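Long-range contacts in serine-pyruvate aminotransferase (AgxT) (Sulfolobus solfataricus, PDB 3ZRQ), which probably transfers amino groups between serine or alanine and keto acids such as pyruvate and glyoxylate, using pyridoxal 5'-phosphate as cofactor: residues 83-88 with 112-117; 161-166 with 182-187; 271-276 with 344-349; 4-9 with 323-328. All coordinates share one frame; numbering follows the deposited sequence. Where two conformers were deposited one is given.

Interaction 2 pairs two strands of the seven-stranded sheet of the cofactor-binding domain; interaction 1 packs the loop and helix starts that follow strand 79-83 of it. Their centres are about 16 Å apart and both touch the PMP, Phe-88 lying against its ring and Asp-163 meeting its pyridine nitrogen. Interactions 3 and 4 belong to the smaller four-stranded sheet and the helices beside it. Their centres are about 15 Å apart and they touch directly, Asp-348 OD1 lying 3.5 Å from Leu-4 CD1. Interaction 4 reaches back to the active site through Val-8, whose side chain is about 5 Å from the PMP, whereas in interaction 3 the side chain of His-271 stays about 14 Å from it.

Interaction 1 (83-88 with 112-117); sequences VSNGVF and DYVKPG. With PMP (4'-deoxy-4'-aminopyridoxal-5'-phosphate), chain C.
The loop leaving the C-terminal end of strand 79-83 meets the turn before helix 116-125 through Val-83, Asn-85, Tyr-113 and Val-114. Asn-85 OD1 accepts from Val-114 N at 3.2 Å, with the donor tilted 25° from the amide's carbonyl plane. The amide stands almost perpendicular to the Tyr-113 ring, its ND2 hydrogen-bonded to Glu-144 OE1. Beside this bond, Val-83 CG1, anti to its own backbone N (chi1 179°), lies 3.5 Å from Val-114 CB. A water gives one hydrogen bond to Asn-85 O and one to Asp-112 O, bridging the two backbones. In this PLP-dependent aminotransferase of class V, the same loop runs on into helix 87-96 and brings Phe-88 to the cofactor. PMP C3 lies over the centre of the Phe-88 ring, 3.5 Å above its plane, and Val-87 CG1 covers the opposite face. With only an alanine in place of Phe-88, the pyridine would lose the ring lying against it, and the cofactor is likely to be freer to tilt. Across the turn, Lys-115 NZ makes a salt bridge with Asp-112 OD1 at 2.6 Å and also donates to Tyr-113 O, while Lys-115 CE sits over the rim of the Tyr-113 ring.

Interaction 2 (161-166 with 182-187); sequences VVDGVS and VYLTAS. With PMP (4'-deoxy-4'-aminopyridoxal-5'-phosphate), chain C.
Gly-164 O receives the hydroxyl of Thr-185 just past the end of strand 157-163, beside strand 182-186 and close to the cofactor. OG1 comes from above the carbonyl plane, at 3.0 Å; its position anti to the Thr-185 backbone N (chi1 -170°) turns it across to the neighbouring segment. Next to this, Val-165 CG2 packs on Leu-184 CD1 at 3.8 Å, and Val-165 CG1 packs 3.6 Å from PMP C3. Asp-163 completes the first shell: its OD2 is 2.7 Å from PMP N1, and its OD1 accepts from Val-165 N in an Asx turn, so one carboxylate both meets the pyridine nitrogen and fixes the bend that brings Val-165 to the ring.

Behind these groups stands the ladder of the seven-stranded sheet. Val-162 N donates to Val-182 O and Leu-184 N to Val-162 O, both nearly straight, while the bond from Gly-164 N to Leu-184 O is weak. On the face away from the cofactor, Val-162 CB sits over the Tyr-183 ring in a CH-pi contact, 3.8 Å from its centroid and 9° off the normal. Gly-164 CA comes to the ring's edge; a CB there would clash with Tyr-183 CE1. On the Asp-163 side, Trp-92 of helix 87-96 and Met-67 of helix 63-69 pack against Asp-163 and Leu-184. As in other fold-type I PLP enzymes, a carboxylate so close to N1 probably keeps the pyridine nitrogen protonated, strengthening the ring as an electron sink.

Interaction 3 (271-276 with 344-349); sequences HTMVAS and VTPNDA
Val-274, on the side of helix 264-284, packs on the N-terminal end of helix 346-363, whose first turn is closed by a capping box; the contact joins two helices of the smaller domain without any hydrogen bond between the segments. The tight part is formed by the two methyls of Val-274. CG1 meets Val-344 CG2 end on at 3.8 Å and also approaches Ala-349 CB, whereas CG2 lies against the backbone, 3.7 Å from Thr-345 C, near the peptide link to Pro-346. With CG1 anti to the backbone N (chi1 170°) and CG2 anti to the carbonyl carbon, one branch serves the side chains and the other the main chain. Cut back to an alanine, Val-274 would lose both methyls, which is likely to leave a gap between the helix and the surface made by Val-344, Thr-345 and Ala-349.

Further along the buried side the fit is less close: the His-271 ring comes obliquely to Val-344 CG1, with CD2 at 4.2 Å. That ring is held by its nitrogens, ND1 bonded to Arg-267 O and NE2 to Gly-342 N. The looser, partly exposed flank is made by Met-273, whose SD, in one of its two conformers, lies 4.2 Å from Pro-346 CG. Met-273 also touches Ala-383, and Pro-346 touches Leu-380 of helix 371-381. Asp-2 of the third subunit packs on Asp-348 beyond the cap. In the capping box, Thr-345 OG1 accepts from Asp-348 N at 3.2 Å, and Thr-345 N donates to Asp-348 OD2 at 2.8 Å, on the carboxylate's anti side and 18° out of its plane.

Interaction 4 (4-9 with 323-328); sequences LLLHVG and VEFAPG
The His-7 ring carries Ala-326 CB over one face in a CH-pi contact, 3.9 Å from its centroid, while Phe-325 O comes obliquely to CD2 at 3.3 Å. The Glu-324 carboxylate stands nearly perpendicular to this imidazole, and Phe-28 of the second subunit meets the ring edge-to-face. The Phe-325 ring has Val-323 CG1 above one face, toward the rim, and Leu-6 CD1 close to its CE1. These groups flank the parallel pairing of strand 4-5, outermost of the sheet within this chain, with strand 323-327, by which the N-terminal segment joins the four-stranded sheet of the smaller domain. Glu-324 N donates to Leu-4 O at 2.7 Å, almost straight; the return bond from Leu-6 N to Glu-324 O is weak, and beyond it Phe-325 CA makes a C-H...O contact of 3.3 Å with Leu-6 O. The extended Glu-324 side chain, CG anti to its backbone N (chi1 -165°), runs alongside Leu-5, with OE1 3.5 Å from Leu-5 CD1. OE1 also has a salt bridge to Lys-3 and a hydrogen bond to Ser-30 of the second subunit. A buried carboxylate held by a lysine and a hydroxyl is likely to stay ionised, linking this strand pair to the subunit interface.

Interaction 1 (83-88 with 112-117)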
loop_
_atom_site.group_PDB
_atom_site.type_symbol
_atom_site.label_atom_id
_atom_site.label_comp_id
_atom_site.label_asym_id
_atom_site.label_seq_id
_atom_site.Cartn_x
_atom_site.Cartn_y
_atom_site.Cartn_z
ATOM N N VAL A 83 31.647 -24.192 17.030
ATOM C CA VAL A 83 31.541 -25.341 16.123
ATOM C C VAL A 83 31.107 -24.807 14.765
ATOM O O VAL A 83 29.945 -24.443 14.579
ATOM C CB VAL A 83 30.545 -26.365 16.687
ATOM C CG1 VAL A 83 30.392 -27.569 15.752
ATOM C CG2 VAL A 83 30.987 -26.815 18.072
ATOM N N SER A 84 32.066 -24.683 13.859
ATOM C CA SER A 84 31.833 -23.978 12.612
ATOM C C SER A 84 31.866 -24.880 11.390
ATOM O O SER A 84 32.901 -25.498 11.093
ATOM C CB SER A 84 32.891 -22.916 12.405
ATOM O OG SER A 84 32.852 -22.478 11.060
ATOM N N ASN A 85 30.760 -24.862 10.649
ATOM C CA ASN A 85 30.633 -25.609 9.403
ATOM C C ASN A 85 30.887 -24.781 8.159
ATOM O O ASN A 85 30.814 -25.301 7.048
ATOM C CB ASN A 85 29.271 -26.308 9.356
ATOM C CG ASN A 85 29.140 -27.308 10.452
ATOM O OD1 ASN A 85 30.153 -27.962 10.822
ATOM N ND2 ASN A 85 27.933 -27.446 11.026
ATOM N N GLY A 86 31.189 -23.494 8.333
ATOM C CA GLY A 86 31.513 -22.650 7.203
ATOM C C GLY A 86 31.446 -21.161 7.538
ATOM O O GLY A 86 31.714 -20.780 8.668
ATOM N N VAL A 87 31.081 -20.348 6.552
ATOM C CA VAL A 87 31.147 -18.868 6.629
ATOM C C VAL A 87 30.519 -18.273 7.899
ATOM O O VAL A 87 31.121 -17.412 8.568
ATOM C CB VAL A 87 30.473 -18.234 5.353
ATOM C CG1 VAL A 87 30.363 -16.721 5.476
ATOM C CG2 VAL A 87 31.253 -18.596 4.115
ATOM N N PHE A 88 29.320 -18.739 8.246
ATOM C CA PHE A 88 28.580 -18.136 9.366
ATOM C C PHE A 88 28.958 -18.696 10.711
ATOM O O PHE A 88 28.855 -18.011 11.724
ATOM C CB PHE A 88 27.068 -18.103 9.080
ATOM C CG PHE A 88 26.747 -17.208 7.896
ATOM C CD1 PHE A 88 26.802 -15.818 8.047
ATOM C CD2 PHE A 88 26.519 -17.741 6.623
ATOM C CE1 PHE A 88 26.592 -14.974 6.958
ATOM C CE2 PHE A 88 26.313 -16.910 5.519
ATOM C CZ PHE A 88 26.339 -15.512 5.698
ATOM N N ASP A 112 30.962 -30.612 4.966
ATOM C CA ASP A 112 30.572 -31.630 5.943
ATOM C C ASP A 112 30.099 -30.917 7.203
ATOM O O ASP A 112 29.854 -29.718 7.161
ATOM C CB ASP A 112 31.786 -32.543 6.239
ATOM C CG ASP A 112 31.393 -33.969 6.569
ATOM O OD1 ASP A 112 30.470 -34.213 7.400
ATOM O OD2 ASP A 112 32.021 -34.871 5.980
ATOM N N TYR A 113 29.927 -31.649 8.302
ATOM C CA TYR A 113 29.545 -31.068 9.600
ATOM C C TYR A 113 30.316 -31.716 10.745
ATOM O O TYR A 113 30.741 -32.886 10.625
ATOM C CB TYR A 113 28.046 -31.180 9.849
ATOM C CG TYR A 113 27.495 -32.588 10.034
ATOM C CD1 TYR A 113 27.149 -33.379 8.928
ATOM C CD2 TYR A 113 27.273 -33.097 11.308
ATOM C CE1 TYR A 113 26.604 -34.659 9.107
ATOM C CE2 TYR A 113 26.750 -34.359 11.507
ATOM C CZ TYR A 113 26.408 -35.136 10.404
ATOM O OH TYR A 113 25.883 -36.382 10.631
ATOM N N VAL A 114 30.479 -30.980 11.852
ATOM C CA VAL A 114 31.199 -31.490 13.035
ATOM C C VAL A 114 30.311 -32.449 13.775
ATOM O O VAL A 114 29.200 -32.097 14.160
ATOM C CB VAL A 114 31.647 -30.342 14.009
ATOM C CG1 VAL A 114 32.450 -30.933 15.176
ATOM C CG2 VAL A 114 32.502 -29.313 13.239
ATOM N N LYS A 115 30.794 -33.678 13.972
ATOM C CA LYS A 115 29.955 -34.705 14.590
ATOM C C LYS A 115 29.760 -34.412 16.056
ATOM O O LYS A 115 30.664 -33.860 16.679
ATOM C CB LYS A 115 30.581 -36.095 14.416
ATOM C CG LYS A 115 30.126 -36.788 13.156
ATOM C CD LYS A 115 30.786 -36.208 11.935
ATOM C CE LYS A 115 29.926 -36.451 10.677
ATOM N NZ LYS A 115 30.472 -35.663 9.541
ATOM N N PRO A 116 28.597 -34.782 16.614
ATOM C CA PRO A 116 28.362 -34.580 18.043
ATOM C C PRO A 116 29.468 -35.206 18.922
ATOM O O PRO A 116 29.779 -34.670 19.999
ATOM C CB PRO A 116 27.040 -35.298 18.290
ATOM C CG PRO A 116 26.316 -35.210 16.966
ATOM C CD PRO A 116 27.365 -35.190 15.895
ATOM N N GLY A 117 30.033 -36.324 18.458
ATOM C CA GLY A 117 31.139 -36.991 19.144
ATOM C C GLY A 117 32.381 -36.138 19.279
ATOM O O GLY A 117 33.026 -36.161 20.326
HETATM N N1 PMP C . 23.986 -16.615 10.434
HETATM C C2 PMP C . 23.613 -17.226 9.275
HETATM C C2A PMP C . 23.472 -18.723 9.299
HETATM C C3 PMP C . 23.231 -16.476 8.159
HETATM O O3 PMP C . 22.717 -17.114 7.077
HETATM C C4 PMP C . 23.415 -15.085 8.211
HETATM C C4A PMP C . 23.348 -14.233 6.973
HETATM N N4A PMP C . 22.146 -14.448 6.281
HETATM C C5 PMP C . 23.829 -14.481 9.409
HETATM C C6 PMP C . 24.124 -15.263 10.515
HETATM C C5A PMP C . 23.955 -12.972 9.579
HETATM O O4P PMP C . 22.645 -12.419 9.495
HETATM P P PMP C . 22.466 -10.883 9.039
HETATM O O1P PMP C . 22.938 -10.720 7.610
HETATM O O2P PMP C . 23.280 -10.001 9.969
HETATM O O3P PMP C . 20.991 -10.618 9.183
HETATM O O HOH W 1 29.339 -27.343 5.737
#

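Interaction 2 (161-166 with 182-187)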
loop_
_atom_site.group_PDB
_atom_site.type_symbol
_atom_site.label_atom_id
_atom_site.label_comp_id
_atom_site.label_asym_id
_atom_site.label_seq_id
_atom_site.Cartn_x
_atom_site.Cartn_y
_atom_site.Cartn_z
ATOM N N VAL A 161 24.750 -21.502 22.814
ATOM C CA VAL A 161 24.043 -20.617 21.897
ATOM C C VAL A 161 23.955 -21.243 20.501
ATOM O O VAL A 161 24.921 -21.880 20.007
ATOM C CB VAL A 161 24.648 -19.179 21.849
ATOM C CG1 VAL A 161 24.922 -18.641 23.266
ATOM C CG2 VAL A 161 25.897 -19.112 20.994
ATOM N N VAL A 162 22.780 -21.080 19.872
ATOM C CA VAL A 162 22.576 -21.591 18.519
ATOM C C VAL A 162 22.155 -20.462 17.589
ATOM O O VAL A 162 21.182 -19.737 17.871
ATOM C CB VAL A 162 21.503 -22.712 18.476
ATOM C CG1 VAL A 162 21.309 -23.235 17.033
ATOM C CG2 VAL A 162 21.876 -23.849 19.441
ATOM N N ASP A 163 22.922 -20.294 16.520
ATOM C CA ASP A 163 22.551 -19.415 15.435
ATOM C C ASP A 163 21.517 -20.175 14.570
ATOM O O ASP A 163 21.880 -21.086 13.798
ATOM C CB ASP A 163 23.808 -19.001 14.668
ATOM C CG ASP A 163 23.510 -18.382 13.321
ATOM O OD1 ASP A 163 22.319 -18.197 12.955
ATOM O OD2 ASP A 163 24.488 -18.095 12.598
ATOM N N GLY A 164 20.240 -19.821 14.781
ATOM C CA GLY A 164 19.106 -20.283 13.964
ATOM C C GLY A 164 18.612 -19.297 12.902
ATOM O O GLY A 164 17.439 -19.341 12.509
ATOM N N VAL A 165 19.501 -18.431 12.410
ATOM C CA VAL A 165 19.154 -17.458 11.355
ATOM C C VAL A 165 18.505 -18.100 10.102
ATOM O O VAL A 165 17.496 -17.570 9.591
ATOM C CB VAL A 165 20.359 -16.548 10.973
ATOM C CG1 VAL A 165 20.065 -15.756 9.726
ATOM C CG2 VAL A 165 20.723 -15.584 12.166
ATOM N N SER A 166 19.070 -19.207 9.600
ATOM C CA SER A 166 18.473 -19.934 8.467
ATOM C C SER A 166 17.735 -21.226 8.880
ATOM O O SER A 166 17.602 -22.180 8.080
ATOM C CB SER A 166 19.537 -20.265 7.418
ATOM O OG SER A 166 19.998 -19.116 6.760
ATOM N N VAL A 182 20.809 -19.438 24.548
ATOM C CA VAL A 182 20.441 -18.403 23.561
ATOM C C VAL A 182 20.145 -19.079 22.233
ATOM O O VAL A 182 21.023 -19.711 21.639
ATOM C CB VAL A 182 21.558 -17.336 23.364
ATOM C CG1 VAL A 182 21.140 -16.286 22.348
ATOM C CG2 VAL A 182 21.908 -16.655 24.684
ATOM N N TYR A 183 18.909 -18.947 21.755
ATOM C CA TYR A 183 18.575 -19.371 20.386
ATOM C C TYR A 183 18.251 -18.077 19.654
ATOM O O TYR A 183 17.428 -17.277 20.131
ATOM C CB TYR A 183 17.360 -20.326 20.366
ATOM C CG TYR A 183 17.524 -21.508 19.425
ATOM C CD1 TYR A 183 17.646 -21.325 18.040
ATOM C CD2 TYR A 183 17.587 -22.799 19.924
ATOM C CE1 TYR A 183 17.811 -22.407 17.183
ATOM C CE2 TYR A 183 17.754 -23.901 19.080
ATOM C CZ TYR A 183 17.867 -23.700 17.710
ATOM O OH TYR A 183 18.048 -24.778 16.873
ATOM N N LEU A 184 18.917 -17.829 18.531
ATOM C CA LEU A 184 18.695 -16.561 17.837
ATOM C C LEU A 184 18.327 -16.759 16.356
ATOM O O LEU A 184 18.566 -17.829 15.768
ATOM C CB LEU A 184 19.916 -15.625 17.990
ATOM C CG LEU A 184 21.252 -16.099 17.393
ATOM C CD1 LEU A 184 21.394 -15.622 15.935
ATOM C CD2 LEU A 184 22.413 -15.533 18.250
ATOM N N THR A 185 17.749 -15.718 15.766
ATOM C CA THR A 185 17.407 -15.720 14.347
ATOM C C THR A 185 17.329 -14.270 13.848
ATOM O O THR A 185 17.699 -13.314 14.586
ATOM C CB THR A 185 16.115 -16.608 14.036
ATOM O OG1 THR A 185 15.923 -16.782 12.616
ATOM C CG2 THR A 185 14.846 -16.031 14.645
ATOM N N ALA A 186 16.907 -14.105 12.594
ATOM C CA ALA A 186 16.706 -12.790 12.018
ATOM C C ALA A 186 15.283 -12.737 11.475
ATOM O O ALA A 186 14.594 -13.783 11.388
ATOM C CB ALA A 186 17.728 -12.518 10.907
ATOM N N SER A 187 14.833 -11.532 11.124
ATOM C CA SER A 187 13.488 -11.354 10.592
ATOM C C SER A 187 13.262 -11.757 9.127
ATOM O O SER A 187 12.115 -12.025 8.743
ATOM C CB SER A 187 12.972 -9.927 10.847
ATOM O OG SER A 187 13.835 -8.931 10.313
HETATM N N1 PMP C . 23.986 -16.615 10.434
HETATM C C2 PMP C . 23.613 -17.226 9.275
HETATM C C2A PMP C . 23.472 -18.723 9.299
HETATM C C3 PMP C . 23.231 -16.476 8.159
HETATM O O3 PMP C . 22.717 -17.114 7.077
HETATM C C4 PMP C . 23.415 -15.085 8.211
HETATM C C4A PMP C . 23.348 -14.233 6.973
HETATM N N4A PMP C . 22.146 -14.448 6.281
HETATM C C5 PMP C . 23.829 -14.481 9.409
HETATM C C6 PMP C . 24.124 -15.263 10.515
HETATM C C5A PMP C . 23.955 -12.972 9.579
HETATM O O4P PMP C . 22.645 -12.419 9.495
HETATM P P PMP C . 22.466 -10.883 9.039
HETATM O O1P PMP C . 22.938 -10.720 7.610
HETATM O O2P PMP C . 23.280 -10.001 9.969
HETATM O O3P PMP C . 20.991 -10.618 9.183
#

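Interaction 3 (271-276 with 344-349)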
loop_
_atom_site.group_PDB
_atom_site.type_symbol
_atom_site.label_atom_id
_atom_site.label_comp_id
_atom_site.label_asym_id
_atom_site.label_seq_id
_atom_site.Cartn_x
_atom_site.Cartn_y
_atom_site.Cartn_z
ATOM N N HIS A 271 8.120 -26.989 4.560
ATOM C CA HIS A 271 9.532 -26.823 4.187
ATOM C C HIS A 271 10.199 -28.165 3.844
ATOM O O HIS A 271 10.959 -28.259 2.891
ATOM C CB HIS A 271 10.308 -26.094 5.301
ATOM C CG HIS A 271 10.053 -24.625 5.345
ATOM N ND1 HIS A 271 8.951 -24.075 5.953
ATOM C CD2 HIS A 271 10.746 -23.586 4.821
ATOM C CE1 HIS A 271 8.995 -22.758 5.846
ATOM N NE2 HIS A 271 10.076 -22.436 5.165
ATOM N N THR A 272 9.901 -29.208 4.612
ATOM C CA THR A 272 10.460 -30.532 4.320
ATOM C C THR A 272 10.037 -31.047 2.938
ATOM O O THR A 272 10.863 -31.560 2.180
ATOM C CB THR A 272 10.064 -31.539 5.401
ATOM O OG1 THR A 272 10.494 -31.054 6.675
ATOM C CG2 THR A 272 10.695 -32.924 5.145
ATOM N N MET A 273 8.755 -30.877 2.613
ATOM C CA MET A 273 8.205 -31.318 1.334
ATOM C C MET A 273 8.843 -30.565 0.180
ATOM O O MET A 273 9.367 -31.167 -0.763
ATOM C CB MET A 273 6.682 -31.114 1.306
ATOM C CG MET A 273 6.060 -31.398 -0.064
ATOM S SD MET A 273 4.429 -30.671 -0.248
ATOM C CE MET A 273 3.593 -31.378 1.172
ATOM N N VAL A 274 8.806 -29.238 0.264
ATOM C CA VAL A 274 9.351 -28.398 -0.780
ATOM C C VAL A 274 10.829 -28.691 -0.994
ATOM O O VAL A 274 11.273 -28.861 -2.125
ATOM C CB VAL A 274 9.076 -26.892 -0.516
ATOM C CG1 VAL A 274 9.874 -26.010 -1.491
ATOM C CG2 VAL A 274 7.563 -26.599 -0.642
ATOM N N ALA A 275 11.593 -28.792 0.093
ATOM C CA ALA A 275 13.029 -29.039 -0.059
ATOM C C ALA A 275 13.312 -30.427 -0.666
ATOM O O ALA A 275 14.172 -30.541 -1.521
ATOM C CB ALA A 275 13.762 -28.860 1.295
ATOM N N SER A 276 12.604 -31.468 -0.211
ATOM C CA SER A 276 12.773 -32.814 -0.762
ATOM C C SER A 276 12.410 -32.830 -2.240
ATOM O O SER A 276 13.121 -33.433 -3.068
ATOM C CB SER A 276 11.917 -33.840 -0.009
ATOM O OG SER A 276 12.088 -33.731 1.384
ATOM N N VAL A 344 7.487 -20.216 0.896
ATOM C CA VAL A 344 7.754 -21.097 -0.241
ATOM C C VAL A 344 6.668 -22.190 -0.393
ATOM O O VAL A 344 6.196 -22.747 0.598
ATOM C CB VAL A 344 9.202 -21.681 -0.153
ATOM C CG1 VAL A 344 9.341 -22.723 0.982
ATOM C CG2 VAL A 344 9.674 -22.235 -1.499
ATOM N N THR A 345 6.257 -22.456 -1.636
ATOM C CA THR A 345 5.138 -23.372 -1.923
ATOM C C THR A 345 5.561 -24.473 -2.873
ATOM O O THR A 345 6.600 -24.364 -3.503
ATOM C CB THR A 345 3.954 -22.626 -2.617
ATOM O OG1 THR A 345 4.371 -22.185 -3.922
ATOM C CG2 THR A 345 3.499 -21.436 -1.797
ATOM N N PRO A 346 4.745 -25.544 -2.997
ATOM C CA PRO A 346 5.042 -26.551 -4.018
ATOM C C PRO A 346 5.267 -25.950 -5.418
ATOM O O PRO A 346 6.179 -26.369 -6.126
ATOM C CB PRO A 346 3.786 -27.430 -4.006
ATOM C CG PRO A 346 3.308 -27.355 -2.605
ATOM C CD PRO A 346 3.543 -25.905 -2.216
ATOM N N ASN A 347 4.468 -24.953 -5.796
ATOM C CA ASN A 347 4.665 -24.256 -7.073
ATOM C C ASN A 347 6.005 -23.561 -7.228
ATOM O O ASN A 347 6.504 -23.447 -8.346
ATOM C CB ASN A 347 3.530 -23.245 -7.363
ATOM C CG ASN A 347 2.191 -23.917 -7.615
ATOM O OD1 ASN A 347 2.118 -25.125 -7.863
ATOM N ND2 ASN A 347 1.117 -23.134 -7.537
ATOM N N ASP A 348 6.581 -23.061 -6.132
ATOM C CA ASP A 348 7.918 -22.451 -6.219
ATOM C C ASP A 348 8.977 -23.504 -6.576
ATOM O O ASP A 348 9.948 -23.197 -7.277
ATOM C CB ASP A 348 8.295 -21.742 -4.911
ATOM C CG ASP A 348 7.410 -20.539 -4.618
ATOM O OD1 ASP A 348 7.235 -19.673 -5.503
ATOM O OD2 ASP A 348 6.885 -20.449 -3.497
ATOM N N ALA A 349 8.758 -24.732 -6.114
ATOM C CA ALA A 349 9.660 -25.851 -6.375
ATOM C C ALA A 349 9.643 -26.198 -7.859
ATOM O O ALA A 349 10.702 -26.466 -8.451
ATOM C CB ALA A 349 9.280 -27.072 -5.526
#

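Interaction 4 (4-9 with 323-328)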
loop_
_atom_site.group_PDB
_atom_site.type_symbol
_atom_site.label_atom_id
_atom_site.label_comp_id
_atom_site.label_asym_id
_atom_site.label_seq_id
_atom_site.Cartn_x
_atom_site.Cartn_y
_atom_site.Cartn_z
ATOM N N LEU A 4 10.812 -14.017 -9.141
ATOM C CA LEU A 4 10.852 -14.719 -7.855
ATOM C C LEU A 4 12.160 -14.459 -7.108
ATOM O O LEU A 4 13.238 -14.504 -7.710
ATOM C CB LEU A 4 10.714 -16.232 -8.075
ATOM C CG LEU A 4 9.358 -16.886 -7.837
ATOM C CD1 LEU A 4 9.522 -18.399 -7.824
ATOM C CD2 LEU A 4 8.718 -16.402 -6.528
ATOM N N LEU A 5 12.069 -14.192 -5.803
ATOM C CA LEU A 5 13.276 -14.067 -4.963
ATOM C C LEU A 5 13.498 -15.365 -4.169
ATOM O O LEU A 5 12.923 -15.557 -3.092
ATOM C CB LEU A 5 13.235 -12.817 -4.052
ATOM C CG LEU A 5 14.499 -12.405 -3.249
ATOM C CD1 LEU A 5 15.698 -12.016 -4.150
ATOM C CD2 LEU A 5 14.207 -11.268 -2.269
ATOM N N LEU A 6 14.297 -16.264 -4.747
ATOM C CA LEU A 6 14.716 -17.513 -4.092
ATOM C C LEU A 6 16.185 -17.398 -3.667
ATOM O O LEU A 6 17.064 -18.185 -4.075
ATOM C CB LEU A 6 14.461 -18.735 -4.990
ATOM C CG LEU A 6 12.991 -19.072 -5.340
ATOM C CD1 LEU A 6 12.896 -20.351 -6.203
ATOM C CD2 LEU A 6 12.014 -19.125 -4.120
ATOM N N HIS A 7 16.405 -16.371 -2.845
ATOM C CA HIS A 7 17.697 -15.963 -2.296
ATOM C C HIS A 7 17.733 -16.429 -0.814
ATOM O O HIS A 7 16.809 -17.100 -0.320
ATOM C CB HIS A 7 17.816 -14.422 -2.400
ATOM C CG HIS A 7 19.221 -13.897 -2.487
ATOM N ND1 HIS A 7 20.064 -13.829 -1.392
ATOM C CD2 HIS A 7 19.915 -13.375 -3.531
ATOM C CE1 HIS A 7 21.227 -13.318 -1.767
ATOM N NE2 HIS A 7 21.163 -13.031 -3.059
ATOM N N VAL A 8 18.788 -16.033 -0.111
ATOM C CA VAL A 8 19.009 -16.469 1.265
ATOM C C VAL A 8 18.398 -15.557 2.354
ATOM O O VAL A 8 18.623 -15.784 3.544
ATOM C CB VAL A 8 20.515 -16.751 1.515
ATOM C CG1 VAL A 8 20.983 -17.863 0.580
ATOM C CG2 VAL A 8 21.366 -15.473 1.342
ATOM N N GLY A 9 17.624 -14.550 1.938
ATOM C CA GLY A 9 16.941 -13.631 2.866
ATOM C C GLY A 9 17.353 -12.166 2.727
ATOM O O GLY A 9 18.539 -11.857 2.800
ATOM N N VAL A 323 13.757 -15.608 -11.893
ATOM C CA VAL A 323 14.116 -16.112 -10.547
ATOM C C VAL A 323 15.509 -15.613 -10.151
ATOM O O VAL A 323 16.482 -15.809 -10.887
ATOM C CB VAL A 323 14.055 -17.674 -10.441
ATOM C CG1 VAL A 323 14.404 -18.162 -9.017
ATOM C CG2 VAL A 323 12.688 -18.191 -10.848
ATOM N N GLU A 324 15.594 -14.953 -8.995
ATOM C CA GLU A 324 16.887 -14.580 -8.419
ATOM C C GLU A 324 17.264 -15.622 -7.347
ATOM O O GLU A 324 16.567 -15.758 -6.330
ATOM C CB GLU A 324 16.826 -13.154 -7.843
ATOM C CG GLU A 324 18.196 -12.509 -7.544
ATOM C CD GLU A 324 18.081 -11.175 -6.786
ATOM O OE1 GLU A 324 17.059 -10.462 -6.951
ATOM O OE2 GLU A 324 19.012 -10.848 -6.013
ATOM N N PHE A 325 18.328 -16.387 -7.631
ATOM C CA PHE A 325 18.967 -17.350 -6.696
ATOM C C PHE A 325 20.139 -16.639 -5.983
ATOM O O PHE A 325 20.294 -15.427 -6.119
ATOM C CB PHE A 325 19.514 -18.559 -7.476
ATOM C CG PHE A 325 18.453 -19.471 -8.065
ATOM C CD1 PHE A 325 17.541 -20.135 -7.245
ATOM C CD2 PHE A 325 18.402 -19.708 -9.428
ATOM C CE1 PHE A 325 16.569 -20.990 -7.780
ATOM C CE2 PHE A 325 17.449 -20.567 -9.978
ATOM C CZ PHE A 325 16.531 -21.210 -9.158
ATOM N N ALA A 326 20.986 -17.375 -5.269
ATOM C CA ALA A 326 22.142 -16.757 -4.584
ATOM C C ALA A 326 23.489 -17.307 -5.055
ATOM O O ALA A 326 23.570 -18.456 -5.461
ATOM C CB ALA A 326 22.017 -16.898 -3.063
ATOM N N PRO A 327 24.565 -16.487 -4.981
ATOM C CA PRO A 327 25.868 -17.002 -5.380
ATOM C C PRO A 327 26.437 -17.997 -4.372
ATOM O O PRO A 327 26.034 -18.008 -3.204
ATOM C CB PRO A 327 26.743 -15.738 -5.439
ATOM C CG PRO A 327 26.134 -14.835 -4.444
ATOM C CD PRO A 327 24.648 -15.074 -4.558
ATOM N N GLY A 328 27.343 -18.840 -4.851
ATOM C CA GLY A 328 28.033 -19.804 -4.019
ATOM C C GLY A 328 29.332 -19.195 -3.540
ATOM O O GLY A 328 30.154 -18.780 -4.350
#